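Side-chain contact in xylan esterase 1 (Thermoanaerobacterium sp. 'JW/SL YS485', PDB 3FCY), which probably removes acetyl groups from xylan-derived sugars and from cephalosporin C, as a serine esterase of carbohydrate esterase family 7 with an alpha/beta hydrolase fold: residues A[74-78]-A[79-83]. Residues are numbered along the deposited sequence; the frame is centred on the assembly and turned at random.
Sequences SFQVS and FAECY
V77 lays its CG2 methyl over one face of the F79 ring, almost above the centre. CG2 stands 4.0 Å from the ring centroid, 10° off the ring normal: a CH-pi contact. F79 has CG between its own backbone N and carbonyl carbon (chi1 56°), which folds the ring back across V77. V77 CG2 also reaches A80 CB at 4.0 Å. C82 SG lies in the plane of the F75 ring, at its edge, 3.8 Å from CD2. This is a sulfur-aromatic contact.

The polar links lie beside this apolar cluster. The Q76 chain bends at chi2 (-66°) and brings its amide to the strand. Q76 NE2 gives a weak hydrogen bond to C82 O at 3.3 Å. Its stronger partner is S73 O, just before the turn. A water lies 2.6 Å from both Q76 OE1 and A80 O and can donate to either. It accepts from V77 N and, weakly, from C82 N.

Outside the turn, F75 stacks on W124, and F79 packs on L128 of helix 128-131. A second subunit reaches the same loop: its Q339 donates to Q76 O, and its L342 packs on V77.

The chain thus reverses from the loop after strand 69-72 into strand 80-88. Direct polar bonding between the two arms is weak, so the water bridge and apolar packing probably contribute much of their cohesion.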
# COMPACT_ATOMS: atom_id res chain seq x y z
N SER A 74 5.53 -6.06 41.56
CA SER A 74 5.42 -7.51 41.55
C SER A 74 6.69 -8.06 40.90
O SER A 74 7.06 -9.22 41.09
CB SER A 74 4.19 -7.95 40.76
OG SER A 74 4.22 -7.43 39.44
N PHE A 75 7.36 -7.21 40.12
CA PHE A 75 8.62 -7.58 39.47
C PHE A 75 9.73 -7.35 40.49
O PHE A 75 9.95 -6.21 40.93
CB PHE A 75 8.88 -6.70 38.24
CG PHE A 75 10.14 -7.06 37.50
CD1 PHE A 75 10.13 -8.01 36.48
CD2 PHE A 75 11.35 -6.45 37.83
CE1 PHE A 75 11.30 -8.36 35.81
CE2 PHE A 75 12.53 -6.79 37.16
CZ PHE A 75 12.51 -7.75 36.15
N GLN A 76 10.44 -8.41 40.86
CA GLN A 76 11.50 -8.30 41.85
C GLN A 76 12.80 -9.01 41.48
O GLN A 76 12.78 -10.11 40.93
CB GLN A 76 11.02 -8.85 43.20
CG GLN A 76 9.91 -8.03 43.85
CD GLN A 76 10.39 -6.66 44.27
OE1 GLN A 76 11.43 -6.53 44.92
NE2 GLN A 76 9.64 -5.63 43.91
N VAL A 77 13.92 -8.37 41.78
CA VAL A 77 15.24 -8.94 41.54
C VAL A 77 15.99 -8.81 42.87
O VAL A 77 15.63 -7.98 43.70
CB VAL A 77 16.01 -8.19 40.43
CG1 VAL A 77 15.37 -8.46 39.08
CG2 VAL A 77 16.04 -6.70 40.73
N SER A 78 17.02 -9.63 43.06
CA SER A 78 17.77 -9.61 44.31
C SER A 78 18.80 -8.48 44.43
O SER A 78 19.19 -8.12 45.54
CB SER A 78 18.48 -10.95 44.51
OG SER A 78 19.42 -11.19 43.47
N PHE A 79 19.22 -7.92 43.30
CA PHE A 79 20.23 -6.87 43.31
C PHE A 79 19.72 -5.43 43.27
O PHE A 79 20.51 -4.49 43.15
CB PHE A 79 21.20 -7.10 42.15
CG PHE A 79 20.53 -7.17 40.82
CD1 PHE A 79 20.33 -6.02 40.06
CD2 PHE A 79 20.07 -8.38 40.32
CE1 PHE A 79 19.69 -6.08 38.83
CE2 PHE A 79 19.43 -8.45 39.09
CZ PHE A 79 19.24 -7.30 38.35
N ALA A 80 18.41 -5.26 43.36
CA ALA A 80 17.83 -3.92 43.34
C ALA A 80 16.40 -3.93 43.85
O ALA A 80 15.77 -4.99 43.96
CB ALA A 80 17.87 -3.35 41.92
N GLU A 81 15.89 -2.75 44.18
CA GLU A 81 14.53 -2.59 44.65
C GLU A 81 13.70 -1.97 43.53
O GLU A 81 14.05 -0.91 43.01
CB GLU A 81 14.49 -1.68 45.89
CG GLU A 81 15.05 -2.31 47.16
CD GLU A 81 14.39 -3.63 47.49
OE1 GLU A 81 13.14 -3.70 47.47
OE2 GLU A 81 15.12 -4.61 47.77
N CYS A 82 12.62 -2.64 43.16
CA CYS A 82 11.75 -2.15 42.09
C CYS A 82 10.46 -1.61 42.69
O CYS A 82 9.69 -2.36 43.30
CB CYS A 82 11.44 -3.27 41.10
SG CYS A 82 12.89 -3.87 40.21
N TYR A 83 10.24 -0.32 42.51
CA TYR A 83 9.05 0.35 43.05
C TYR A 83 8.23 1.08 42.00
O TYR A 83 8.76 1.61 41.02
CB TYR A 83 9.45 1.39 44.10
CG TYR A 83 10.22 0.88 45.29
CD1 TYR A 83 9.61 0.06 46.24
CD2 TYR A 83 11.55 1.25 45.49
CE1 TYR A 83 10.31 -0.38 47.36
CE2 TYR A 83 12.26 0.82 46.60
CZ TYR A 83 11.63 0.00 47.54
OH TYR A 83 12.33 -0.43 48.64
O HOH W 1 13.32 -5.76 43.38